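Local coordinates for synaptic vesicle membrane protein VAT-1 homolog-like (Homo sapiens, PDB 4A27) that probably works as an oxidoreductase of the quinone oxidoreductase branch of the zinc-containing alcohol dehydrogenase family, at residues 3-7 with 97-101; 33-39 with 68-74; 121-126 with 336-340; 316-321 with 342-346. All coordinates share one frame; numbering follows the deposited sequence.

How the contacts relate
The four contacts follow one branched mixed sheet, that of the GroES-like catalytic domain of medium-chain dehydrogenases, and its surroundings. Contact 2 pairs two of its strands; contact 1, centred about 11 Å away, joins it where Val-101 O meets Ile-35 N at 2.7 Å. Contacts 2 and 3 are neighbours through strands 32-42 and 337-341. The centre of contact 3 is about 6 Å from the centre of the chain, and strand 337-341 leads on to contact 4. Salt bridges tie in contact 4: Arg-5 NH1 to Glu-320 OE2 from contact 1 and Lys-38 NZ to Glu-343 OE2 from contact 2, both 3.1 Å. Contacts 2 and 4 also touch the same ethanediol, probably from the crystallisation liquor.

Contact 1 of 4, residues 3-7 with 97-101; sequences EMRAV and WAEVV
Trp-97 meets Val-7 through both backbone and side chain: its carbonyl O takes the Val-7 N-H at 3.0 Å, nearly straight, while Val-7 CG1 sits at the edge of the indole, 4.0 Å from CE3. Next comes Ala-98, bridged to Ala-6 in an isolated beta bridge that ties the N-terminal strand 4-9, running almost antiparallel here, to the approach to strand 100-104. Its CB touches Ala-6 CB and presses on Met-4 CE at 3.4 Å, a tight pair of methyls. Glu-99 N returns a 3.1 Å bond to Arg-5 O. With CG anti to its own carbonyl carbon (chi1 -71°), the Glu-99 side chain slants across Arg-5, the carboxylate turned 72° from the guanidinium. OE1 accepts the Arg-5 N-H in a nearly straight bond of 2.9 Å, met from above the carboxylate plane. A water accepts from Arg-5 NH2 and donates to Glu-99 OE2; Arg-5 NH1 forms a salt bridge to Glu-320. Val-100 finishes the walk, its O lying 3.4 Å from Met-4 SD. Glu-99 therefore mimics a strand carbonyl with one oxygen, while OE2, 4.2 Å from Arg-5 NE and beyond a salt bridge, probably still feels its attraction.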
loop_
_atom_site.group_PDB
_atom_site.type_symbol
_atom_site.label_atom_id
_atom_site.label_comp_id
_atom_site.label_asym_id
_atom_site.label_seq_id
_atom_site.Cartn_x
_atom_site.Cartn_y
_atom_site.Cartn_z
ATOM N N GLU A 3 -21.535 -35.487 25.964
ATOM C CA GLU A 3 -21.512 -34.082 25.604
ATOM C C GLU A 3 -20.245 -33.414 26.134
ATOM O O GLU A 3 -19.709 -33.801 27.180
ATOM C CB GLU A 3 -22.770 -33.383 26.090
ATOM C CG GLU A 3 -23.995 -33.961 25.436
ATOM C CD GLU A 3 -25.217 -33.129 25.703
ATOM O OE1 GLU A 3 -25.345 -32.608 26.833
ATOM O OE2 GLU A 3 -26.040 -32.970 24.780
ATOM N N MET A 4 -19.791 -32.399 25.414
ATOM C CA MET A 4 -18.520 -31.716 25.725
ATOM C C MET A 4 -18.846 -30.463 26.522
ATOM O O MET A 4 -19.978 -30.006 26.461
ATOM C CB MET A 4 -17.791 -31.323 24.444
ATOM C CG MET A 4 -18.618 -30.440 23.490
ATOM S SD MET A 4 -17.583 -29.701 22.211
ATOM C CE MET A 4 -18.497 -28.272 21.534
ATOM N N ARG A 5 -17.866 -29.915 27.247
ATOM C CA ARG A 5 -18.027 -28.606 27.927
ATOM C C ARG A 5 -17.634 -27.490 26.994
ATOM O O ARG A 5 -16.744 -27.649 26.157
ATOM C CB ARG A 5 -17.158 -28.481 29.184
ATOM C CG ARG A 5 -17.378 -29.574 30.229
ATOM C CD ARG A 5 -17.106 -29.052 31.654
ATOM N NE ARG A 5 -15.711 -28.672 31.863
ATOM C CZ ARG A 5 -15.287 -27.787 32.767
ATOM N NH1 ARG A 5 -16.138 -27.148 33.567
ATOM N NH2 ARG A 5 -13.987 -27.541 32.872
ATOM N N ALA A 6 -18.333 -26.367 27.100
ATOM C CA ALA A 6 -18.097 -25.237 26.273
ATOM C C ALA A 6 -18.505 -23.966 27.008
ATOM O O ALA A 6 -19.209 -24.026 28.015
ATOM C CB ALA A 6 -18.871 -25.374 24.963
ATOM N N VAL A 7 -17.963 -22.831 26.559
ATOM C CA VAL A 7 -18.398 -21.530 27.043
ATOM C C VAL A 7 -19.521 -21.117 26.093
ATOM O O VAL A 7 -19.374 -21.210 24.879
ATOM C CB VAL A 7 -17.287 -20.475 27.029
ATOM C CG1 VAL A 7 -17.849 -19.109 27.458
ATOM C CG2 VAL A 7 -16.124 -20.886 27.935
ATOM N N TRP A 97 -14.168 -21.886 21.825
ATOM C CA TRP A 97 -14.116 -22.069 23.280
ATOM C C TRP A 97 -14.865 -23.305 23.793
ATOM O O TRP A 97 -15.802 -23.193 24.579
ATOM C CB TRP A 97 -14.623 -20.823 24.021
ATOM C CG TRP A 97 -13.807 -19.599 23.746
ATOM C CD1 TRP A 97 -12.617 -19.533 23.055
ATOM C CD2 TRP A 97 -14.055 -18.272 24.227
ATOM N NE1 TRP A 97 -12.148 -18.243 23.046
ATOM C CE2 TRP A 97 -13.013 -17.446 23.736
ATOM C CE3 TRP A 97 -15.093 -17.688 24.967
ATOM C CZ2 TRP A 97 -12.956 -16.072 23.988
ATOM C CZ3 TRP A 97 -15.042 -16.342 25.222
ATOM C CH2 TRP A 97 -13.981 -15.538 24.723
ATOM N N ALA A 98 -14.391 -24.474 23.393
ATOM C CA ALA A 98 -15.019 -25.751 23.713
ATOM C C ALA A 98 -13.929 -26.821 23.712
ATOM O O ALA A 98 -12.822 -26.607 23.190
ATOM C CB ALA A 98 -16.120 -26.093 22.698
ATOM N N GLU A 99 -14.231 -27.956 24.319
ATOM C CA GLU A 99 -13.307 -29.070 24.378
ATOM C C GLU A 99 -13.024 -29.678 23.016
ATOM O O GLU A 99 -11.961 -30.276 22.820
ATOM C CB GLU A 99 -13.834 -30.146 25.359
ATOM C CG GLU A 99 -13.740 -29.685 26.808
ATOM C CD GLU A 99 -14.302 -30.662 27.837
ATOM O OE1 GLU A 99 -15.369 -31.274 27.594
ATOM O OE2 GLU A 99 -13.674 -30.778 28.910
ATOM N N VAL A 100 -13.986 -29.580 22.095
ATOM C CA VAL A 100 -13.842 -30.116 20.736
ATOM C C VAL A 100 -14.410 -29.150 19.702
ATOM O O VAL A 100 -15.430 -28.469 19.939
ATOM C CB VAL A 100 -14.557 -31.519 20.575
ATOM C CG1 VAL A 100 -14.357 -32.085 19.194
ATOM C CG2 VAL A 100 -14.051 -32.546 21.614
ATOM N N VAL A 101 -13.711 -29.099 18.567
ATOM C CA VAL A 101 -13.947 -28.161 17.479
ATOM C C VAL A 101 -13.818 -28.896 16.149
ATOM O O VAL A 101 -12.880 -29.665 15.941
ATOM C CB VAL A 101 -12.901 -26.968 17.552
ATOM C CG1 VAL A 101 -12.593 -26.397 16.209
ATOM C CG2 VAL A 101 -13.403 -25.855 18.499
HETATM O O HOH W 1 -12.747 -28.873 31.006
#

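Contact 2 of 4, residues 33-39 with 68-74; sequences LKIRVKA and CSGIVEA. With EDO (1,2-ethanediol), chain D.
Glu-73 OE1 is gripped by the guanidinium of Arg-36: NE donates at 2.9 Å, on the syn side of the carboxylate and in the guanidinium plane, and NH2 adds a weak bond. Arg-36 NH1 gives ethanediol O2 another weak one. This salt bridge lies over an antiparallel strand pair of the GroES-like domain, 33-39 against 68-74, interrupted by two classic beta bulges. Arg-36 gets there by a folded path: CG is anti to the backbone N (chi1 169°), then chi2 and chi3 both bend, swinging the head back over the neighbouring strand. The other carboxylate oxygen, OE2, faces the extended Lys-34 in a long salt bridge, NZ being 3.7 Å away; that amine also pairs with Glu-27. With an alanine here instead of Arg-36, Glu-73 OE1 would probably be left without its charged mate and the carboxylate freer to turn. Beneath, Lys-34 O receives Glu-73 N and, weakly, Ala-74 N, which marks the first bulge. Arg-36 and Ile-71 form a hydrogen-bonded pair, and Gly-70 follows opposite Val-37. There the chains come close, Gly-70 CA being 3.2 Å from Arg-36 O, and a side chain at this glycine would collide with that carbonyl. Ile-35 CG2 packs on the same CA from the opposite face to Arg-36. In the second bulge Ser-69 O takes two N-H groups, Lys-38 N at 2.8 Å in the carbonyl plane and Ala-39 N at 3.2 Å, tilted from it.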
loop_
_atom_site.group_PDB
_atom_site.type_symbol
_atom_site.label_atom_id
_atom_site.label_comp_id
_atom_site.label_asym_id
_atom_site.label_seq_id
_atom_site.Cartn_x
_atom_site.Cartn_y
_atom_site.Cartn_z
ATOM N N LEU A 33 -11.733 -31.246 9.756
ATOM C CA LEU A 33 -11.255 -32.180 10.759
ATOM C C LEU A 33 -11.755 -31.794 12.149
ATOM O O LEU A 33 -12.282 -30.697 12.352
ATOM C CB LEU A 33 -9.738 -32.404 10.681
ATOM C CG LEU A 33 -8.795 -31.215 10.614
ATOM C CD1 LEU A 33 -8.608 -30.718 12.028
ATOM C CD2 LEU A 33 -7.463 -31.575 9.981
ATOM N N LYS A 34 -11.651 -32.757 13.059
ATOM C CA LYS A 34 -12.110 -32.639 14.421
ATOM C C LYS A 34 -10.889 -32.493 15.302
ATOM O O LYS A 34 -9.952 -33.304 15.209
ATOM C CB LYS A 34 -12.875 -33.908 14.799
ATOM C CG LYS A 34 -13.497 -33.909 16.189
ATOM C CD LYS A 34 -14.101 -35.304 16.481
ATOM C CE LYS A 34 -14.672 -35.452 17.889
ATOM N NZ LYS A 34 -15.349 -36.790 18.082
ATOM N N ILE A 35 -10.914 -31.474 16.165
ATOM C CA ILE A 35 -9.776 -31.115 17.015
ATOM C C ILE A 35 -10.170 -31.177 18.476
ATOM O O ILE A 35 -11.185 -30.586 18.899
ATOM C CB ILE A 35 -9.223 -29.641 16.722
ATOM C CG1 ILE A 35 -8.649 -29.528 15.317
ATOM C CG2 ILE A 35 -8.127 -29.301 17.755
ATOM C CD1 ILE A 35 -8.236 -28.109 14.849
ATOM N N ARG A 36 -9.361 -31.895 19.248
ATOM C CA ARG A 36 -9.493 -31.973 20.700
ATOM C C ARG A 36 -8.702 -30.778 21.218
ATOM O O ARG A 36 -7.479 -30.761 21.098
ATOM C CB ARG A 36 -8.917 -33.309 21.201
ATOM C CG ARG A 36 -8.730 -33.459 22.727
ATOM C CD ARG A 36 -10.030 -33.472 23.509
ATOM N NE ARG A 36 -10.672 -34.784 23.350
ATOM C CZ ARG A 36 -11.626 -35.275 24.135
ATOM N NH1 ARG A 36 -12.096 -34.586 25.174
ATOM N NH2 ARG A 36 -12.117 -36.480 23.875
ATOM N N VAL A 37 -9.404 -29.795 21.780
ATOM C CA VAL A 37 -8.843 -28.483 22.023
ATOM C C VAL A 37 -8.034 -28.491 23.288
ATOM O O VAL A 37 -8.467 -29.031 24.302
ATOM C CB VAL A 37 -9.954 -27.421 22.140
ATOM C CG1 VAL A 37 -9.407 -26.012 22.582
ATOM C CG2 VAL A 37 -10.691 -27.352 20.839
ATOM N N LYS A 38 -6.833 -27.925 23.219
ATOM C CA LYS A 38 -5.988 -27.781 24.405
ATOM C C LYS A 38 -5.936 -26.323 24.882
ATOM O O LYS A 38 -5.806 -26.063 26.075
ATOM C CB LYS A 38 -4.593 -28.249 24.098
ATOM C CG LYS A 38 -4.502 -29.724 23.754
ATOM C CD LYS A 38 -4.563 -30.555 25.017
ATOM C CE LYS A 38 -4.398 -32.041 24.760
ATOM N NZ LYS A 38 -3.936 -32.669 26.047
ATOM N N ALA A 39 -5.961 -25.379 23.936
ATOM C CA ALA A 39 -5.950 -23.976 24.298
ATOM C C ALA A 39 -6.626 -23.148 23.247
ATOM O O ALA A 39 -6.676 -23.520 22.075
ATOM C CB ALA A 39 -4.518 -23.519 24.512
ATOM N N CYS A 68 -7.640 -21.523 18.176
ATOM C CA CYS A 68 -7.399 -22.564 19.122
ATOM C C CYS A 68 -6.214 -23.408 18.683
ATOM O O CYS A 68 -5.708 -23.270 17.561
ATOM C CB CYS A 68 -8.649 -23.445 19.267
ATOM S SG CYS A 68 -8.960 -24.510 17.791
ATOM N N SER A 69 -5.767 -24.279 19.590
ATOM C CA SER A 69 -4.778 -25.311 19.242
ATOM C C SER A 69 -5.179 -26.610 19.931
ATOM O O SER A 69 -5.874 -26.614 20.948
ATOM C CB SER A 69 -3.363 -24.901 19.663
ATOM O OG SER A 69 -3.273 -24.790 21.089
ATOM N N GLY A 70 -4.763 -27.726 19.356
ATOM C CA GLY A 70 -5.024 -29.005 19.977
ATOM C C GLY A 70 -4.568 -30.182 19.106
ATOM O O GLY A 70 -3.664 -30.046 18.272
ATOM N N ILE A 71 -5.191 -31.340 19.328
ATOM C CA ILE A 71 -4.805 -32.620 18.695
ATOM C C ILE A 71 -5.917 -33.089 17.750
ATOM O O ILE A 71 -7.096 -33.054 18.121
ATOM C CB ILE A 71 -4.506 -33.689 19.777
ATOM C CG1 ILE A 71 -3.331 -33.239 20.634
ATOM C CG2 ILE A 71 -4.174 -35.056 19.167
ATOM C CD1 ILE A 71 -2.986 -34.223 21.790
ATOM N N VAL A 72 -5.547 -33.411 16.508
ATOM C CA VAL A 72 -6.480 -33.988 15.549
ATOM C C VAL A 72 -6.954 -35.329 16.075
ATOM O O VAL A 72 -6.167 -36.282 16.263
ATOM C CB VAL A 72 -5.858 -34.205 14.151
ATOM C CG1 VAL A 72 -6.889 -34.830 13.196
ATOM C CG2 VAL A 72 -5.316 -32.911 13.593
ATOM N N GLU A 73 -8.256 -35.386 16.312
ATOM C CA GLU A 73 -8.898 -36.556 16.904
ATOM C C GLU A 73 -9.678 -37.368 15.866
ATOM O O GLU A 73 -9.922 -38.537 16.087
ATOM C CB GLU A 73 -9.807 -36.104 18.050
ATOM C CG GLU A 73 -10.581 -37.201 18.721
ATOM C CD GLU A 73 -11.119 -36.782 20.070
ATOM O OE1 GLU A 73 -10.311 -36.514 20.989
ATOM O OE2 GLU A 73 -12.355 -36.703 20.207
ATOM N N ALA A 74 -10.090 -36.745 14.759
ATOM C CA ALA A 74 -10.759 -37.471 13.665
ATOM C C ALA A 74 -10.759 -36.678 12.346
ATOM O O ALA A 74 -10.765 -35.432 12.356
ATOM C CB ALA A 74 -12.198 -37.847 14.065
HETATM C C1 EDO D . -8.532 -32.729 28.292
HETATM O O1 EDO D . -8.009 -32.333 27.007
HETATM C C2 EDO D . -9.916 -32.117 28.568
HETATM O O2 EDO D . -10.798 -32.356 27.450
#

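Contact 3 of 4, residues 121-126 with 336-340; sequences AAFPMN and GKLIL
Lys-337 and Ile-339 of strand 337-341 pack on Ala-121, Ala-122 and Asn-126, joining the mixed sheet of the GroES-like catalytic domain to the turn that leads into helix 124-137. The aliphatic part of Lys-337 does most of the touching: CG lies 3.9 Å from Ala-122 CB, and CD approaches Asn-126 ND2 to 3.2 Å as the amide passes obliquely across the lysine chain. Ile-339 brings CD1 to Ala-121 CB at 3.9 Å and also rests against Ala-122. CG of Lys-337 is anti to the backbone N, but chi2 is strained at 95°, and this kink directs the amine toward the helix start. There a water accepts from NZ at 2.8 Å and from Asn-126 N at 2.7 Å, and donates weakly to Ala-122 O, linking lysine and turn. Farther out, NZ is held by a salt bridge to Glu-67 and a hydrogen bond to Asn-43; Glu-67 also accepts from Met-125 N. Strand 337-341 is itself held between strands 32-42 and 313-317. The buried amine thus has a carboxylate, an amide oxygen and a water around it, which would probably help keep it protonated, while its methylenes pack on Ala-122 and Ile-339 covers Ala-121.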
loop_
_atom_site.group_PDB
_atom_site.type_symbol
_atom_site.label_atom_id
_atom_site.label_comp_id
_atom_site.label_asym_id
_atom_site.label_seq_id
_atom_site.Cartn_x
_atom_site.Cartn_y
_atom_site.Cartn_z
ATOM N N ALA A 121 -1.773 -21.398 20.380
ATOM C CA ALA A 121 -3.053 -20.672 20.416
ATOM C C ALA A 121 -2.805 -19.198 20.464
ATOM O O ALA A 121 -3.731 -18.419 20.372
ATOM C CB ALA A 121 -3.883 -21.067 21.664
ATOM N N ALA A 122 -1.566 -18.829 20.787
ATOM C CA ALA A 122 -1.152 -17.440 20.792
ATOM C C ALA A 122 -0.625 -16.962 19.466
ATOM O O ALA A 122 -0.268 -15.787 19.343
ATOM C CB ALA A 122 -0.072 -17.261 21.828
ATOM N N PHE A 123 -0.431 -17.891 18.533
ATOM C CA PHE A 123 0.367 -17.661 17.318
ATOM C C PHE A 123 -0.442 -17.038 16.114
ATOM O O PHE A 123 -0.154 -15.918 15.705
ATOM C CB PHE A 123 1.003 -18.981 16.915
ATOM C CG PHE A 123 2.112 -18.860 15.950
ATOM C CD1 PHE A 123 3.370 -18.466 16.378
ATOM C CD2 PHE A 123 1.921 -19.127 14.601
ATOM C CE1 PHE A 123 4.429 -18.355 15.476
ATOM C CE2 PHE A 123 2.989 -19.020 13.691
ATOM C CZ PHE A 123 4.241 -18.639 14.144
ATOM N N PRO A 124 -1.481 -17.736 15.596
ATOM C CA PRO A 124 -2.117 -17.360 14.316
ATOM C C PRO A 124 -2.727 -15.972 14.196
ATOM O O PRO A 124 -2.379 -15.244 13.283
ATOM C CB PRO A 124 -3.237 -18.411 14.121
ATOM C CG PRO A 124 -3.216 -19.267 15.291
ATOM C CD PRO A 124 -2.305 -18.720 16.325
ATOM N N MET A 125 -3.638 -15.588 15.077
ATOM C CA MET A 125 -4.259 -14.274 14.929
ATOM C C MET A 125 -3.212 -13.170 14.926
ATOM O O MET A 125 -3.157 -12.372 13.978
ATOM C CB MET A 125 -5.305 -14.017 16.008
ATOM C CG MET A 125 -6.617 -14.794 15.813
ATOM S SD MET A 125 -7.656 -14.125 14.485
ATOM C CE MET A 125 -8.481 -12.836 15.448
ATOM N N ASN A 126 -2.402 -13.110 15.992
ATOM C CA ASN A 126 -1.490 -11.995 16.164
ATOM C C ASN A 126 -0.416 -11.967 15.094
ATOM O O ASN A 126 -0.141 -10.888 14.511
ATOM C CB ASN A 126 -0.866 -11.948 17.554
ATOM C CG ASN A 126 -1.878 -11.644 18.667
ATOM O OD1 ASN A 126 -2.980 -11.191 18.414
ATOM N ND2 ASN A 126 -1.489 -11.896 19.903
ATOM N N GLY A 336 1.316 -9.041 25.908
ATOM C CA GLY A 336 1.174 -10.263 25.112
ATOM C C GLY A 336 -0.197 -10.887 25.287
ATOM O O GLY A 336 -1.138 -10.264 25.785
ATOM N N LYS A 337 -0.296 -12.136 24.885
ATOM C CA LYS A 337 -1.582 -12.787 24.634
ATOM C C LYS A 337 -2.187 -13.429 25.866
ATOM O O LYS A 337 -1.471 -13.970 26.677
ATOM C CB LYS A 337 -1.332 -13.927 23.635
ATOM C CG LYS A 337 -2.583 -14.568 23.098
ATOM C CD LYS A 337 -3.002 -13.970 21.795
ATOM C CE LYS A 337 -4.357 -14.493 21.310
ATOM N NZ LYS A 337 -4.736 -13.998 19.970
ATOM N N LEU A 338 -3.499 -13.390 25.996
ATOM C CA LEU A 338 -4.162 -14.127 27.063
ATOM C C LEU A 338 -4.663 -15.413 26.445
ATOM O O LEU A 338 -5.221 -15.399 25.364
ATOM C CB LEU A 338 -5.346 -13.332 27.650
ATOM C CG LEU A 338 -4.944 -12.072 28.416
ATOM C CD1 LEU A 338 -4.373 -11.021 27.448
ATOM C CD2 LEU A 338 -6.139 -11.567 29.201
ATOM N N ILE A 339 -4.488 -16.519 27.149
ATOM C CA ILE A 339 -4.841 -17.812 26.653
ATOM C C ILE A 339 -5.752 -18.540 27.603
ATOM O O ILE A 339 -5.522 -18.551 28.797
ATOM C CB ILE A 339 -3.582 -18.704 26.550
ATOM C CG1 ILE A 339 -2.698 -18.185 25.434
ATOM C CG2 ILE A 339 -3.999 -20.154 26.313
ATOM C CD1 ILE A 339 -3.454 -18.049 24.106
ATOM N N LEU A 340 -6.806 -19.147 27.048
ATOM C CA LEU A 340 -7.674 -20.024 27.822
ATOM C C LEU A 340 -7.042 -21.409 27.747
ATOM O O LEU A 340 -6.899 -21.962 26.652
ATOM C CB LEU A 340 -9.046 -20.103 27.200
ATOM C CG LEU A 340 -9.875 -18.823 27.172
ATOM C CD1 LEU A 340 -11.343 -19.184 26.887
ATOM C CD2 LEU A 340 -9.715 -18.061 28.494
HETATM O O HOH W 2 -2.694 -14.749 18.134
#

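Contact 4 of 4, residues 316-321 with 342-346; sequences LWALEE and VEKTP. With EDO (1,2-ethanediol), chain D.
Lys-344 lays its side chain along Leu-316, joining the C-terminal tail to strand 313-317 in the mixed sheet of the GroES-like catalytic domain. Its tip is directed to Glu-321, which stands at the N-cap position before helix 322-330. From CB the chain runs out extended, CG anti to the backbone N (chi1 -177°). CD passes Leu-316 CB at 4.0 Å and, with CE, skirts Leu-316 O. A turn at chi4 (-87°) then brings NZ between two oxygens: Leu-316 O, in a weak hydrogen bond of 3.3 Å, and Glu-321 OE1, in a 3.5 Å salt bridge where the side chains cross at about a right angle. The same OE1 accepts Ala-318 N at 2.8 Å on the anti side, well out of the carboxylate plane, while Glu-321 N returns to Ala-318 O. With a glutamine in place of Glu-321, the Lys-344 ammonium would probably lose its carboxylate mate and its tip be freer to move. Farther along the tail, Pro-346 lies over this turn, its CA 3.5 Å from Glu-321 OE2 and its CG beside Glu-320 OE1; Glu-320 gives its other oxygen to Arg-5. Ala-318 CB touches Pro-346 CB and lies 3.4 Å from Lys-344 O. Farther from the turn, Glu-343 pairs with Lys-38 and takes a weak bond from the ethanediol. A water also joins the two runs, accepting from Leu-319 N and lying 2.8 Å from Lys-344 O.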
loop_
_atom_site.group_PDB
_atom_site.type_symbol
_atom_site.label_atom_id
_atom_site.label_comp_id
_atom_site.label_asym_id
_atom_site.label_seq_id
_atom_site.Cartn_x
_atom_site.Cartn_y
_atom_site.Cartn_z
ATOM N N LEU A 316 -2.396 -17.504 31.547
ATOM C CA LEU A 316 -3.224 -18.662 31.261
ATOM C C LEU A 316 -4.407 -18.647 32.194
ATOM O O LEU A 316 -4.237 -18.404 33.371
ATOM C CB LEU A 316 -2.408 -19.916 31.533
ATOM C CG LEU A 316 -1.130 -20.071 30.712
ATOM C CD1 LEU A 316 -0.377 -21.337 31.217
ATOM C CD2 LEU A 316 -1.370 -20.145 29.233
ATOM N N TRP A 317 -5.586 -18.936 31.661
ATOM C CA TRP A 317 -6.812 -18.916 32.391
ATOM C C TRP A 317 -7.600 -20.198 32.236
ATOM O O TRP A 317 -7.675 -20.771 31.135
ATOM C CB TRP A 317 -7.658 -17.753 31.851
ATOM C CG TRP A 317 -6.949 -16.472 31.928
ATOM C CD1 TRP A 317 -6.014 -15.996 31.038
ATOM C CD2 TRP A 317 -7.011 -15.531 32.987
ATOM N NE1 TRP A 317 -5.527 -14.797 31.471
ATOM C CE2 TRP A 317 -6.117 -14.487 32.670
ATOM C CE3 TRP A 317 -7.731 -15.463 34.181
ATOM C CZ2 TRP A 317 -5.951 -13.368 33.495
ATOM C CZ3 TRP A 317 -7.567 -14.365 35.003
ATOM C CH2 TRP A 317 -6.700 -13.309 34.641
ATOM N N ALA A 318 -8.262 -20.602 33.326
ATOM C CA ALA A 318 -9.205 -21.729 33.298
ATOM C C ALA A 318 -10.425 -21.351 32.454
ATOM O O ALA A 318 -10.714 -20.170 32.280
ATOM C CB ALA A 318 -9.677 -22.080 34.760
ATOM N N LEU A 319 -11.143 -22.338 31.934
ATOM C CA LEU A 319 -12.404 -22.054 31.230
ATOM C C LEU A 319 -13.394 -21.289 32.108
ATOM O O LEU A 319 -14.147 -20.454 31.615
ATOM C CB LEU A 319 -13.080 -23.328 30.731
ATOM C CG LEU A 319 -12.621 -24.027 29.460
ATOM C CD1 LEU A 319 -13.560 -25.169 29.288
ATOM C CD2 LEU A 319 -12.678 -23.122 28.225
ATOM N N GLU A 320 -13.390 -21.576 33.407
ATOM C CA GLU A 320 -14.238 -20.881 34.378
ATOM C C GLU A 320 -13.845 -19.419 34.548
ATOM O O GLU A 320 -14.604 -18.649 35.143
ATOM C CB GLU A 320 -14.151 -21.545 35.767
ATOM C CG GLU A 320 -14.950 -22.836 35.972
ATOM C CD GLU A 320 -14.286 -24.088 35.417
ATOM O OE1 GLU A 320 -13.186 -23.996 34.826
ATOM O OE2 GLU A 320 -14.889 -25.179 35.551
ATOM N N GLU A 321 -12.648 -19.042 34.092
ATOM C CA GLU A 321 -12.097 -17.707 34.393
ATOM C C GLU A 321 -12.167 -16.745 33.201
ATOM O O GLU A 321 -11.487 -15.727 33.191
ATOM C CB GLU A 321 -10.650 -17.837 34.905
ATOM C CG GLU A 321 -10.515 -18.479 36.313
ATOM C CD GLU A 321 -9.106 -19.005 36.649
ATOM O OE1 GLU A 321 -8.267 -19.227 35.723
ATOM O OE2 GLU A 321 -8.844 -19.238 37.861
ATOM N N VAL A 342 -7.475 -25.148 28.623
ATOM C CA VAL A 342 -8.579 -26.072 28.968
ATOM C C VAL A 342 -8.255 -26.986 30.201
ATOM O O VAL A 342 -9.132 -27.250 30.999
ATOM C CB VAL A 342 -8.992 -26.935 27.752
ATOM C CG1 VAL A 342 -10.028 -27.965 28.150
ATOM C CG2 VAL A 342 -9.449 -26.039 26.611
ATOM N N GLU A 343 -7.002 -27.421 30.356
ATOM C CA GLU A 343 -6.627 -28.299 31.497
ATOM C C GLU A 343 -6.170 -27.537 32.745
ATOM O O GLU A 343 -5.743 -28.139 33.727
ATOM C CB GLU A 343 -5.557 -29.302 31.054
ATOM C CG GLU A 343 -6.116 -30.319 30.029
ATOM C CD GLU A 343 -5.103 -31.367 29.541
ATOM O OE1 GLU A 343 -3.944 -31.402 30.015
ATOM O OE2 GLU A 343 -5.472 -32.159 28.653
ATOM N N LYS A 344 -6.280 -26.208 32.742
ATOM C CA LYS A 344 -5.911 -25.443 33.949
ATOM C C LYS A 344 -7.029 -25.442 34.987
ATOM O O LYS A 344 -8.193 -25.166 34.682
ATOM C CB LYS A 344 -5.457 -24.021 33.609
ATOM C CG LYS A 344 -4.991 -23.210 34.828
ATOM C CD LYS A 344 -4.212 -21.957 34.438
ATOM C CE LYS A 344 -3.796 -21.171 35.678
ATOM N NZ LYS A 344 -4.895 -20.256 36.038
ATOM N N THR A 345 -6.676 -25.784 36.227
ATOM C CA THR A 345 -7.641 -25.739 37.291
ATOM C C THR A 345 -7.862 -24.313 37.704
ATOM O O THR A 345 -6.875 -23.590 37.831
ATOM C CB THR A 345 -7.109 -26.420 38.576
ATOM O OG1 THR A 345 -6.356 -27.600 38.246
ATOM C CG2 THR A 345 -8.294 -26.736 39.511
ATOM N N PRO A 346 -9.125 -23.931 38.007
ATOM C CA PRO A 346 -9.404 -22.606 38.613
ATOM C C PRO A 346 -9.045 -22.548 40.091
ATOM O O PRO A 346 -9.255 -23.548 40.792
ATOM C CB PRO A 346 -10.922 -22.443 38.450
ATOM C CG PRO A 346 -11.464 -23.825 38.313
ATOM C CD PRO A 346 -10.367 -24.671 37.697
HETATM C C1 EDO D . -8.532 -32.729 28.292
HETATM O O1 EDO D . -8.009 -32.333 27.007
HETATM C C2 EDO D . -9.916 -32.117 28.568
HETATM O O2 EDO D . -10.798 -32.356 27.450
HETATM O O HOH W 3 -10.036 -25.205 32.634
#